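Local coordinates for putative oxidoreductase FAD-binding subunit (Sulfolobus tokodaii, PDB 4ZOH), which binds FAD as the flavoprotein subunit of a putative oxidoreductase of the molybdopterin dehydrogenase family, and probably passes electrons through the flavin, at residues Phe174-Leu179 with Gly190-Leu195; Thr76-Ser81 with Val100-Thr105. One frame throughout, in Å; residues are numbered along the deposited sequence.

Contact 1: residues Phe174-Leu179 with Gly190-Leu195; sequences FSYQKL and GVALLL. With FAD (flavin-adenine dinucleotide), chain H.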
ATOM      1  N   PHE B 174      37.444  21.525 -40.535  1.00 29.63           N
ATOM      2  CA  PHE B 174      37.273  21.654 -39.056  1.00 28.83           C
ATOM      3  C   PHE B 174      37.262  20.279 -38.417  1.00 28.92           C
ATOM      4  O   PHE B 174      37.049  19.246 -39.098  1.00 27.48           O
ATOM      5  CB  PHE B 174      36.016  22.480 -38.641  1.00 28.99           C
ATOM      6  CG  PHE B 174      34.729  21.976 -39.253  1.00 30.05           C
ATOM      7  CD1 PHE B 174      33.972  20.963 -38.625  1.00 31.61           C
ATOM      8  CD2 PHE B 174      34.274  22.499 -40.460  1.00 29.98           C
ATOM      9  CE1 PHE B 174      32.809  20.471 -39.224  1.00 29.32           C
ATOM     10  CE2 PHE B 174      33.107  22.004 -41.066  1.00 31.98           C
ATOM     11  CZ  PHE B 174      32.380  20.984 -40.454  1.00 28.00           C
ATOM     12  N   SER B 175      37.537  20.272 -37.125  1.00 28.39           N
ATOM     13  CA  SER B 175      37.473  19.062 -36.297  1.00 27.83           C
ATOM     14  C   SER B 175      37.359  19.480 -34.827  1.00 28.29           C
ATOM     15  O   SER B 175      38.022  20.424 -34.405  1.00 27.89           O
ATOM     16  CB  SER B 175      38.720  18.192 -36.483  1.00 29.83           C
ATOM     17  OG  SER B 175      38.549  16.952 -35.809  1.00 37.74           O
ATOM     18  N   TYR B 176      36.470  18.820 -34.057  1.00 28.83           N
ATOM     19  CA  TYR B 176      36.509  18.960 -32.587  1.00 25.93           C
ATOM     20  C   TYR B 176      36.964  17.630 -32.086  1.00 28.45           C
ATOM     21  O   TYR B 176      36.387  16.613 -32.468  1.00 30.03           O
ATOM     22  CB  TYR B 176      35.145  19.357 -31.992  1.00 27.11           C
ATOM     23  CG  TYR B 176      35.242  19.564 -30.495  1.00 27.65           C
ATOM     24  CD1 TYR B 176      36.124  20.498 -29.972  1.00 25.72           C
ATOM     25  CD2 TYR B 176      34.447  18.815 -29.596  1.00 26.37           C
ATOM     26  CE1 TYR B 176      36.269  20.665 -28.617  1.00 26.46           C
ATOM     27  CE2 TYR B 176      34.565  19.010 -28.212  1.00 25.72           C
ATOM     28  CZ  TYR B 176      35.480  19.947 -27.744  1.00 25.44           C
ATOM     29  OH  TYR B 176      35.665  20.161 -26.396  1.00 24.83           O
ATOM     30  N   GLN B 177      38.051  17.621 -31.318  1.00 28.56           N
ATOM     31  CA  GLN B 177      38.579  16.377 -30.681  1.00 29.84           C
ATOM     32  C   GLN B 177      38.287  16.473 -29.179  1.00 27.98           C
ATOM     33  O   GLN B 177      38.641  17.451 -28.538  1.00 27.80           O
ATOM     34  CB  GLN B 177      40.104  16.244 -30.900  1.00 30.54           C
ATOM     35  CG  GLN B 177      40.511  16.103 -32.383  1.00 29.67           C
ATOM     36  CD  GLN B 177      40.075  14.776 -32.985  1.00 29.32           C
ATOM     37  OE1 GLN B 177      40.092  13.740 -32.319  1.00 29.02           O
ATOM     38  NE2 GLN B 177      39.685  14.793 -34.253  1.00 28.90           N
ATOM     39  N   LYS B 178      37.615  15.469 -28.645  1.00 28.33           N
ATOM     40  CA  LYS B 178      37.247  15.491 -27.265  1.00 28.80           C
ATOM     41  C   LYS B 178      37.796  14.245 -26.638  1.00 25.31           C
ATOM     42  O   LYS B 178      37.409  13.156 -26.998  1.00 27.76           O
ATOM     43  CB  LYS B 178      35.726  15.533 -27.125  1.00 30.09           C
ATOM     44  CG  LYS B 178      35.273  15.797 -25.698  1.00 31.49           C
ATOM     45  CD  LYS B 178      33.766  15.852 -25.556  1.00 30.41           C
ATOM     46  CE  LYS B 178      33.414  16.022 -24.077  1.00 31.18           C
ATOM     47  NZ  LYS B 178      32.030  16.479 -23.850  1.00 28.34           N
ATOM     48  N   LEU B 179      38.676  14.413 -25.675  1.00 24.37           N
ATOM     49  CA  LEU B 179      39.155  13.246 -24.927  1.00 26.25           C
ATOM     50  C   LEU B 179      38.249  13.043 -23.707  1.00 25.76           C
ATOM     51  O   LEU B 179      37.989  14.019 -22.923  1.00 26.05           O
ATOM     52  CB  LEU B 179      40.635  13.412 -24.508  1.00 25.86           C
ATOM     53  CG  LEU B 179      41.269  12.344 -23.599  1.00 28.49           C
ATOM     54  CD1 LEU B 179      41.278  10.954 -24.182  1.00 26.95           C
ATOM     55  CD2 LEU B 179      42.684  12.779 -23.245  1.00 30.69           C
ATOM     56  N   GLY B 190      39.912  19.098 -24.628  1.00 29.31           N
ATOM     57  CA  GLY B 190      39.217  19.361 -25.887  1.00 27.43           C
ATOM     58  C   GLY B 190      40.004  20.266 -26.824  1.00 27.88           C
ATOM     59  O   GLY B 190      40.497  21.308 -26.405  1.00 23.99           O
ATOM     60  N   VAL B 191      40.095  19.864 -28.103  1.00 28.32           N
ATOM     61  CA  VAL B 191      40.780  20.684 -29.130  1.00 28.87           C
ATOM     62  C   VAL B 191      39.851  20.920 -30.335  1.00 29.63           C
ATOM     63  O   VAL B 191      39.369  19.947 -30.974  1.00 27.91           O
ATOM     64  CB  VAL B 191      42.141  20.101 -29.609  1.00 30.90           C
ATOM     65  CG1 VAL B 191      42.858  21.107 -30.553  1.00 32.15           C
ATOM     66  CG2 VAL B 191      43.054  19.730 -28.446  1.00 26.25           C
ATOM     67  N   ALA B 192      39.559  22.203 -30.561  1.00 26.66           N
ATOM     68  CA  ALA B 192      38.740  22.645 -31.680  1.00 31.08           C
ATOM     69  C   ALA B 192      39.564  23.316 -32.774  1.00 32.85           C
ATOM     70  O   ALA B 192      40.235  24.324 -32.511  1.00 35.46           O
ATOM     71  CB  ALA B 192      37.642  23.611 -31.234  1.00 27.26           C
ATOM     72  N   LEU B 193      39.457  22.788 -33.986  1.00 27.67           N
ATOM     73  CA  LEU B 193      40.267  23.311 -35.078  1.00 31.40           C
ATOM     74  C   LEU B 193      39.388  23.841 -36.223  1.00 31.73           C
ATOM     75  O   LEU B 193      38.407  23.187 -36.621  1.00 28.82           O
ATOM     76  CB  LEU B 193      41.202  22.214 -35.622  1.00 27.96           C
ATOM     77  CG  LEU B 193      42.328  22.714 -36.583  1.00 30.13           C
ATOM     78  CD1 LEU B 193      43.631  21.976 -36.321  1.00 28.36           C
ATOM     79  CD2 LEU B 193      41.891  22.469 -38.023  1.00 26.57           C
ATOM     80  N   LEU B 194      39.781  25.008 -36.728  1.00 32.48           N
ATOM     81  CA  LEU B 194      39.327  25.513 -38.033  1.00 35.66           C
ATOM     82  C   LEU B 194      40.524  25.916 -38.908  1.00 36.83           C
ATOM     83  O   LEU B 194      41.459  26.593 -38.453  1.00 32.44           O
ATOM     84  CB  LEU B 194      38.470  26.734 -37.859  1.00 30.76           C
ATOM     85  CG  LEU B 194      36.971  26.524 -37.693  1.00 29.99           C
ATOM     86  CD1 LEU B 194      36.446  27.761 -37.019  1.00 31.20           C
ATOM     87  CD2 LEU B 194      36.316  26.316 -39.053  1.00 29.89           C
ATOM     88  N   LEU B 195      40.476  25.513 -40.171  1.00 35.41           N
ATOM     89  CA  LEU B 195      41.482  25.968 -41.135  1.00 34.63           C
ATOM     90  C   LEU B 195      40.881  26.003 -42.516  1.00 35.07           C
ATOM     91  O   LEU B 195      39.906  25.250 -42.835  1.00 30.13           O
ATOM     92  CB  LEU B 195      42.725  25.050 -41.114  1.00 32.33           C
ATOM     93  CG  LEU B 195      42.596  23.628 -41.698  1.00 29.92           C
ATOM     94  CD1 LEU B 195      42.657  23.669 -43.217  1.00 31.96           C
ATOM     95  CD2 LEU B 195      43.694  22.682 -41.217  1.00 32.44           C
TER
HETATM   96  PA  FAD H 301      21.247  26.723 -16.980  1.00 31.37           P
HETATM   97  O1A FAD H 301      21.634  25.563 -16.126  1.00 26.30           O
HETATM   98  O2A FAD H 301      19.844  27.126 -17.143  1.00 28.95           O
HETATM   99  O5B FAD H 301      21.995  28.004 -16.489  1.00 27.05           O
HETATM  100  C5B FAD H 301      23.420  27.940 -16.178  1.00 27.92           C
HETATM  101  C4B FAD H 301      23.915  29.405 -15.669  1.00 28.75           C
HETATM  102  O4B FAD H 301      23.649  30.477 -16.659  1.00 32.61           O
HETATM  103  C3B FAD H 301      23.069  29.798 -14.464  1.00 30.48           C
HETATM  104  O3B FAD H 301      23.883  30.470 -13.534  1.00 30.11           O
HETATM  105  C2B FAD H 301      21.943  30.694 -15.030  1.00 35.21           C
HETATM  106  O2B FAD H 301      21.397  31.624 -14.087  1.00 36.33           O
HETATM  107  C1B FAD H 301      22.663  31.458 -16.088  1.00 33.00           C
HETATM  108  N9A FAD H 301      22.047  31.708 -17.386  1.00 27.97           N
HETATM  109  C8A FAD H 301      21.396  30.862 -18.181  1.00 28.84           C
HETATM  110  N7A FAD H 301      21.078  31.492 -19.335  1.00 28.13           N
HETATM  111  C5A FAD H 301      21.553  32.758 -19.250  1.00 30.32           C
HETATM  112  C6A FAD H 301      21.554  33.868 -20.121  1.00 30.96           C
HETATM  113  N6A FAD H 301      20.992  33.722 -21.317  1.00 28.51           N
HETATM  114  N1A FAD H 301      22.113  35.027 -19.725  1.00 31.36           N
HETATM  115  C2A FAD H 301      22.749  35.146 -18.530  1.00 30.10           C
HETATM  116  N3A FAD H 301      22.756  34.112 -17.683  1.00 29.98           N
HETATM  117  C4A FAD H 301      22.173  32.903 -18.014  1.00 29.02           C
HETATM  118  N1  FAD H 301      28.570  20.734 -20.853  1.00 28.74           N
HETATM  119  C2  FAD H 301      29.661  20.624 -21.710  1.00 26.55           C
HETATM  120  O2  FAD H 301      30.142  21.630 -22.190  1.00 23.97           O
HETATM  121  N3  FAD H 301      30.190  19.407 -22.021  1.00 25.74           N
HETATM  122  C4  FAD H 301      29.682  18.273 -21.482  1.00 26.38           C
HETATM  123  O4  FAD H 301      30.170  17.194 -21.835  1.00 24.00           O
HETATM  124  C4X FAD H 301      28.596  18.368 -20.585  1.00 25.51           C
HETATM  125  N5  FAD H 301      28.072  17.216 -20.042  1.00 25.20           N
HETATM  126  C5X FAD H 301      26.990  17.332 -19.118  1.00 26.56           C
HETATM  127  C6  FAD H 301      26.512  16.167 -18.528  1.00 24.09           C
HETATM  128  C7  FAD H 301      25.428  16.232 -17.640  1.00 24.87           C
HETATM  129  C7M FAD H 301      24.949  14.896 -17.030  1.00 21.19           C
HETATM  130  C8  FAD H 301      24.852  17.479 -17.322  1.00 26.15           C
HETATM  131  C8M FAD H 301      23.674  17.636 -16.322  1.00 23.48           C
HETATM  132  C9  FAD H 301      25.368  18.663 -17.879  1.00 26.33           C
HETATM  133  C9A FAD H 301      26.422  18.584 -18.792  1.00 26.77           C
HETATM  134  N10 FAD H 301      26.972  19.743 -19.382  1.00 27.75           N
HETATM  135  C10 FAD H 301      28.049  19.600 -20.277  1.00 26.29           C
HETATM  136  C1' FAD H 301      26.462  21.080 -19.095  1.00 27.23           C
HETATM  137  C2' FAD H 301      25.310  21.453 -20.046  1.00 25.50           C
HETATM  138  O2' FAD H 301      25.878  21.727 -21.344  1.00 30.16           O
HETATM  139  C3' FAD H 301      24.464  22.648 -19.523  1.00 25.92           C
HETATM  140  O3' FAD H 301      23.274  22.641 -20.315  1.00 24.54           O
HETATM  141  C4' FAD H 301      25.151  23.995 -19.677  1.00 28.72           C
HETATM  142  O4' FAD H 301      26.433  23.917 -19.055  1.00 26.39           O
HETATM  143  C5' FAD H 301      24.337  25.142 -19.040  1.00 25.16           C
HETATM  144  O5' FAD H 301      23.338  25.508 -20.029  1.00 27.31           O
HETATM  145  P   FAD H 301      21.814  25.552 -19.625  1.00 30.70           P
HETATM  146  O1P FAD H 301      21.066  26.207 -20.739  1.00 29.68           O
HETATM  147  O2P FAD H 301      21.351  24.212 -19.198  1.00 26.72           O
HETATM  148  O3P FAD H 301      21.937  26.570 -18.424  1.00 28.30           O

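Contact 2: residues Thr76-Ser81 with Val100-Thr105; sequences THYNIS and VRNMGT. With FAD (flavin-adenine dinucleotide), chain H.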
ATOM      1  N   THR B  76      19.249  25.322 -28.241  1.00 28.29           N
ATOM      2  CA  THR B  76      19.747  24.142 -27.523  1.00 25.07           C
ATOM      3  C   THR B  76      20.923  23.513 -28.283  1.00 26.96           C
ATOM      4  O   THR B  76      21.068  23.668 -29.529  1.00 26.15           O
ATOM      5  CB  THR B  76      18.654  23.082 -27.384  1.00 25.01           C
ATOM      6  OG1 THR B  76      18.315  22.592 -28.678  1.00 23.56           O
ATOM      7  CG2 THR B  76      17.335  23.600 -26.594  1.00 22.64           C
ATOM      8  N   HIS B  77      21.697  22.727 -27.549  1.00 27.37           N
ATOM      9  CA  HIS B  77      22.794  21.928 -28.114  1.00 28.92           C
ATOM     10  C   HIS B  77      22.340  21.113 -29.271  1.00 28.02           C
ATOM     11  O   HIS B  77      23.033  21.009 -30.340  1.00 27.18           O
ATOM     12  CB  HIS B  77      23.453  20.993 -27.045  1.00 25.83           C
ATOM     13  CG  HIS B  77      23.848  21.703 -25.769  1.00 24.22           C
ATOM     14  ND1 HIS B  77      24.306  23.003 -25.751  1.00 25.19           N
ATOM     15  CD2 HIS B  77      23.828  21.304 -24.475  1.00 23.31           C
ATOM     16  CE1 HIS B  77      24.589  23.368 -24.510  1.00 23.08           C
ATOM     17  NE2 HIS B  77      24.290  22.364 -23.710  1.00 23.36           N
ATOM     18  N   TYR B  78      21.180  20.505 -29.074  1.00 25.65           N
ATOM     19  CA  TYR B  78      20.658  19.595 -30.099  1.00 25.48           C
ATOM     20  C   TYR B  78      20.449  20.364 -31.405  1.00 24.86           C
ATOM     21  O   TYR B  78      20.830  19.879 -32.479  1.00 24.91           O
ATOM     22  CB  TYR B  78      19.348  18.894 -29.669  1.00 22.28           C
ATOM     23  CG  TYR B  78      18.677  18.104 -30.787  1.00 24.40           C
ATOM     24  CD1 TYR B  78      19.023  16.786 -31.031  1.00 23.99           C
ATOM     25  CD2 TYR B  78      17.661  18.685 -31.586  1.00 24.87           C
ATOM     26  CE1 TYR B  78      18.397  16.055 -32.026  1.00 26.80           C
ATOM     27  CE2 TYR B  78      17.019  17.958 -32.601  1.00 25.00           C
ATOM     28  CZ  TYR B  78      17.391  16.646 -32.805  1.00 27.64           C
ATOM     29  OH  TYR B  78      16.766  15.897 -33.762  1.00 27.92           O
ATOM     30  N   ASN B  79      19.828  21.539 -31.308  1.00 26.57           N
ATOM     31  CA  ASN B  79      19.475  22.289 -32.544  1.00 30.65           C
ATOM     32  C   ASN B  79      20.726  22.849 -33.234  1.00 26.07           C
ATOM     33  O   ASN B  79      20.844  22.745 -34.413  1.00 27.93           O
ATOM     34  CB  ASN B  79      18.471  23.418 -32.266  1.00 30.92           C
ATOM     35  CG  ASN B  79      17.064  22.897 -32.044  1.00 34.36           C
ATOM     36  OD1 ASN B  79      16.631  21.927 -32.639  1.00 36.48           O
ATOM     37  ND2 ASN B  79      16.344  23.565 -31.182  1.00 38.65           N
ATOM     38  N   ILE B  80      21.650  23.375 -32.458  1.00 25.35           N
ATOM     39  CA  ILE B  80      22.963  23.794 -32.982  1.00 28.67           C
ATOM     40  C   ILE B  80      23.651  22.606 -33.674  1.00 27.61           C
ATOM     41  O   ILE B  80      24.125  22.730 -34.790  1.00 29.78           O
ATOM     42  CB  ILE B  80      23.824  24.398 -31.865  1.00 27.51           C
ATOM     43  CG1 ILE B  80      23.143  25.660 -31.364  1.00 26.20           C
ATOM     44  CG2 ILE B  80      25.259  24.630 -32.360  1.00 26.22           C
ATOM     45  CD1 ILE B  80      23.720  26.335 -30.107  1.00 25.66           C
ATOM     46  N   SER B  81      23.603  21.437 -33.064  1.00 25.12           N
ATOM     47  CA  SER B  81      24.247  20.255 -33.632  1.00 23.12           C
ATOM     48  C   SER B  81      23.655  19.860 -34.973  1.00 28.19           C
ATOM     49  O   SER B  81      24.297  19.130 -35.748  1.00 27.07           O
ATOM     50  CB  SER B  81      24.282  19.116 -32.607  1.00 24.05           C
ATOM     51  OG  SER B  81      23.160  18.286 -32.695  1.00 22.00           O
ATOM     52  N   VAL B 100      20.824  15.466 -22.256  1.00 23.61           N
ATOM     53  CA  VAL B 100      21.453  16.747 -21.946  1.00 24.13           C
ATOM     54  C   VAL B 100      21.357  17.737 -23.119  1.00 24.26           C
ATOM     55  O   VAL B 100      21.000  18.907 -22.945  1.00 27.49           O
ATOM     56  CB  VAL B 100      22.912  16.646 -21.442  1.00 22.54           C
ATOM     57  CG1 VAL B 100      23.464  18.032 -21.125  1.00 21.27           C
ATOM     58  CG2 VAL B 100      22.959  15.861 -20.194  1.00 22.92           C
ATOM     59  N   ARG B 101      21.655  17.274 -24.313  1.00 23.63           N
ATOM     60  CA  ARG B 101      21.675  18.202 -25.444  1.00 24.55           C
ATOM     61  C   ARG B 101      20.259  18.665 -25.861  1.00 24.54           C
ATOM     62  O   ARG B 101      20.059  19.711 -26.503  1.00 26.15           O
ATOM     63  CB  ARG B 101      22.387  17.518 -26.586  1.00 21.64           C
ATOM     64  CG  ARG B 101      23.883  17.346 -26.298  1.00 22.16           C
ATOM     65  CD  ARG B 101      24.604  16.955 -27.564  1.00 21.75           C
ATOM     66  NE  ARG B 101      24.133  15.713 -28.132  1.00 21.59           N
ATOM     67  CZ  ARG B 101      24.523  14.488 -27.748  1.00 23.62           C
ATOM     68  NH1 ARG B 101      25.380  14.325 -26.763  1.00 22.70           N
ATOM     69  NH2 ARG B 101      24.035  13.416 -28.357  1.00 21.43           N
ATOM     70  N   ASN B 102      19.264  17.861 -25.510  1.00 25.23           N
ATOM     71  CA  ASN B 102      17.875  18.239 -25.750  1.00 23.24           C
ATOM     72  C   ASN B 102      17.475  19.442 -24.970  1.00 23.03           C
ATOM     73  O   ASN B 102      16.553  20.158 -25.375  1.00 27.39           O
ATOM     74  CB  ASN B 102      16.982  17.034 -25.479  1.00 22.84           C
ATOM     75  CG  ASN B 102      17.000  16.045 -26.605  1.00 24.63           C
ATOM     76  OD1 ASN B 102      17.273  16.425 -27.798  1.00 25.00           O
ATOM     77  ND2 ASN B 102      16.696  14.762 -26.290  1.00 18.21           N
ATOM     78  N   MET B 103      18.182  19.750 -23.891  1.00 24.19           N
ATOM     79  CA  MET B 103      17.768  20.876 -23.036  1.00 26.24           C
ATOM     80  C   MET B 103      18.773  21.964 -22.847  1.00 26.72           C
ATOM     81  O   MET B 103      18.400  23.126 -22.744  1.00 26.09           O
ATOM     82  CB  MET B 103      17.383  20.395 -21.623  1.00 27.42           C
ATOM     83  CG  MET B 103      16.229  19.385 -21.637  1.00 29.46           C
ATOM     84  SD  MET B 103      14.676  20.289 -21.735  1.00 37.55           S
ATOM     85  CE  MET B 103      14.540  20.796 -20.027  1.00 26.54           C
ATOM     86  N   GLY B 104      20.042  21.587 -22.748  1.00 24.42           N
ATOM     87  CA  GLY B 104      21.081  22.584 -22.553  1.00 27.60           C
ATOM     88  C   GLY B 104      21.101  23.642 -23.651  1.00 24.65           C
ATOM     89  O   GLY B 104      20.853  23.327 -24.812  1.00 27.41           O
ATOM     90  N   THR B 105      21.378  24.889 -23.282  1.00 24.77           N
ATOM     91  CA  THR B 105      21.472  25.973 -24.274  1.00 27.32           C
ATOM     92  C   THR B 105      22.866  26.628 -24.336  1.00 27.14           C
ATOM     93  O   THR B 105      23.619  26.635 -23.341  1.00 27.82           O
ATOM     94  CB  THR B 105      20.436  27.083 -24.012  1.00 25.94           C
ATOM     95  OG1 THR B 105      20.897  27.867 -22.897  1.00 24.68           O
ATOM     96  CG2 THR B 105      18.964  26.441 -23.732  1.00 26.81           C
TER
HETATM   97  PA  FAD H 301      21.247  26.723 -16.980  1.00 31.37           P
HETATM   98  O1A FAD H 301      21.634  25.563 -16.126  1.00 26.30           O
HETATM   99  O2A FAD H 301      19.844  27.126 -17.143  1.00 28.95           O
HETATM  100  O5B FAD H 301      21.995  28.004 -16.489  1.00 27.05           O
HETATM  101  C5B FAD H 301      23.420  27.940 -16.178  1.00 27.92           C
HETATM  102  C4B FAD H 301      23.915  29.405 -15.669  1.00 28.75           C
HETATM  103  O4B FAD H 301      23.649  30.477 -16.659  1.00 32.61           O
HETATM  104  C3B FAD H 301      23.069  29.798 -14.464  1.00 30.48           C
HETATM  105  O3B FAD H 301      23.883  30.470 -13.534  1.00 30.11           O
HETATM  106  C2B FAD H 301      21.943  30.694 -15.030  1.00 35.21           C
HETATM  107  O2B FAD H 301      21.397  31.624 -14.087  1.00 36.33           O
HETATM  108  C1B FAD H 301      22.663  31.458 -16.088  1.00 33.00           C
HETATM  109  N9A FAD H 301      22.047  31.708 -17.386  1.00 27.97           N
HETATM  110  C8A FAD H 301      21.396  30.862 -18.181  1.00 28.84           C
HETATM  111  N7A FAD H 301      21.078  31.492 -19.335  1.00 28.13           N
HETATM  112  C5A FAD H 301      21.553  32.758 -19.250  1.00 30.32           C
HETATM  113  C6A FAD H 301      21.554  33.868 -20.121  1.00 30.96           C
HETATM  114  N6A FAD H 301      20.992  33.722 -21.317  1.00 28.51           N
HETATM  115  N1A FAD H 301      22.113  35.027 -19.725  1.00 31.36           N
HETATM  116  C2A FAD H 301      22.749  35.146 -18.530  1.00 30.10           C
HETATM  117  N3A FAD H 301      22.756  34.112 -17.683  1.00 29.98           N
HETATM  118  C4A FAD H 301      22.173  32.903 -18.014  1.00 29.02           C
HETATM  119  N1  FAD H 301      28.570  20.734 -20.853  1.00 28.74           N
HETATM  120  C2  FAD H 301      29.661  20.624 -21.710  1.00 26.55           C
HETATM  121  O2  FAD H 301      30.142  21.630 -22.190  1.00 23.97           O
HETATM  122  N3  FAD H 301      30.190  19.407 -22.021  1.00 25.74           N
HETATM  123  C4  FAD H 301      29.682  18.273 -21.482  1.00 26.38           C
HETATM  124  O4  FAD H 301      30.170  17.194 -21.835  1.00 24.00           O
HETATM  125  C4X FAD H 301      28.596  18.368 -20.585  1.00 25.51           C
HETATM  126  N5  FAD H 301      28.072  17.216 -20.042  1.00 25.20           N
HETATM  127  C5X FAD H 301      26.990  17.332 -19.118  1.00 26.56           C
HETATM  128  C6  FAD H 301      26.512  16.167 -18.528  1.00 24.09           C
HETATM  129  C7  FAD H 301      25.428  16.232 -17.640  1.00 24.87           C
HETATM  130  C7M FAD H 301      24.949  14.896 -17.030  1.00 21.19           C
HETATM  131  C8  FAD H 301      24.852  17.479 -17.322  1.00 26.15           C
HETATM  132  C8M FAD H 301      23.674  17.636 -16.322  1.00 23.48           C
HETATM  133  C9  FAD H 301      25.368  18.663 -17.879  1.00 26.33           C
HETATM  134  C9A FAD H 301      26.422  18.584 -18.792  1.00 26.77           C
HETATM  135  N10 FAD H 301      26.972  19.743 -19.382  1.00 27.75           N
HETATM  136  C10 FAD H 301      28.049  19.600 -20.277  1.00 26.29           C
HETATM  137  C1' FAD H 301      26.462  21.080 -19.095  1.00 27.23           C
HETATM  138  C2' FAD H 301      25.310  21.453 -20.046  1.00 25.50           C
HETATM  139  O2' FAD H 301      25.878  21.727 -21.344  1.00 30.16           O
HETATM  140  C3' FAD H 301      24.464  22.648 -19.523  1.00 25.92           C
HETATM  141  O3' FAD H 301      23.274  22.641 -20.315  1.00 24.54           O
HETATM  142  C4' FAD H 301      25.151  23.995 -19.677  1.00 28.72           C
HETATM  143  O4' FAD H 301      26.433  23.917 -19.055  1.00 26.39           O
HETATM  144  C5' FAD H 301      24.337  25.142 -19.040  1.00 25.16           C
HETATM  145  O5' FAD H 301      23.338  25.508 -20.029  1.00 27.31           O
HETATM  146  P   FAD H 301      21.814  25.552 -19.625  1.00 30.70           P
HETATM  147  O1P FAD H 301      21.066  26.207 -20.739  1.00 29.68           O
HETATM  148  O2P FAD H 301      21.351  24.212 -19.198  1.00 26.72           O
HETATM  149  O3P FAD H 301      21.937  26.570 -18.424  1.00 28.30           O
HETATM  150  O   HOH W   1      16.388  20.639 -28.341  1.00 30.38           O
HETATM  151  O   HOH W   2      22.994  16.484 -30.655  1.00 35.74           O

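Contact 1: residues Phe174-Leu179 with Gly190-Leu195
Residues Phe174-Leu179 and Gly190-Leu195 run antiparallel, their axes 4.7 Å apart at closest approach and their directions 176° from one another, as the two arms of a beta hairpin at one edge of the four-stranded sheet of the C-terminal domain. Ser175 pairs with Leu193 and Gln177 with Val191 through two backbone bonds each; the bond from Gln177 N to Val191 O, 2.7 Å long, is almost straight at 177°. Tyr176 sits in the non-hydrogen-bonded pair with Ala192. Its CG stands anti to the backbone N (chi1 -177°), which lays the ring along the neighbouring strand, and the methyl of Ala192 meets it at the edge, CB to Tyr176 CD1 3.7 Å. Further along, the hydroxyl passes beside Gly190, with Tyr176 OH 3.7 Å from Gly190 CA, and bonds to Asp118. At the other end Phe174 touches Leu194 through its CB, while its ring turns away toward Glu90 of helix 88-93. On the face shared by Ser175 and Gln177, which helix 257-276 covers, the bent Gln177 side chain gives its amide N-H back to the serine, NE2 to OG 2.9 Å. Lys178, on the Tyr176 face, forms a salt bridge with Asp118 and stretches out fully to the isoalloxazine, where its NZ donates to FAD O4 at 2.8 Å.

Contact 2: residues Thr76-Ser81 with Val100-Thr105
The carbonyl of Gly104 lies flat over one face of the His77 imidazole, its oxygen 3.4 Å above the ring plane and over the centre, while the same oxygen accepts from the backbone of His77, N to O 2.9 Å. One peptide oxygen thus meets both the main chain and the ring of one histidine. The ring lies against Gly104, with NE2 3.4 Å from Gly104 CA, close packing that the lack of a side chain there permits. Two polar bonds fix its rotation: ND1 pairs with Tyr119 OH, and NE2 with the ribityl hydroxyl FAD O2' at 2.9 Å. A second backbone bond runs from Tyr78 N to Arg101 O. His77 CB packs on Arg101 CB, and the Tyr78 ring lies alongside the Asn102 amide, their planes 60° apart; both of these side chains also bond to the chain of another protein.

Thr76 caps helix 77-81. Its OG1 stands between the backbone N and the carbonyl carbon (chi1 65°), from where it accepts from Asn79 N and shares a water with Asn102 O. Another water links Ser81 OG to Arg101 NE. Thr105 is likewise an N-cap, for helix 106-112, and grips one phosphate oxygen twice, N to FAD O1P 2.9 Å and OG1 to the same O1P 2.7 Å. A helix N-terminus with its capping threonine set against the FAD pyrophosphate is a phosphate-binding site, here within the FAD-binding domain.

Contact 2 closes in the chain before contact 1 opens; contact 2 belongs to the FAD-binding domain and contact 1 to the C-terminal domain. Their centres lie 19 Å apart and their nearest atoms about 8 Å, so they do not touch; FAD bridges the gap. Contact 2 holds the cofactor by its ribityl chain and phosphate, with the Val100 methyls against the dimethylbenzene side of the flavin (CG2 to FAD C7 3.6 Å). Contact 1 reaches the pyrimidine side through a single lysine, whose positive charge beside the flavin carbonyl might shift the electronics of the ring. Helix 88-93 lies between them, touched by Phe174 and Tyr176 of contact 1 and by Ile80 and Ser81 of contact 2.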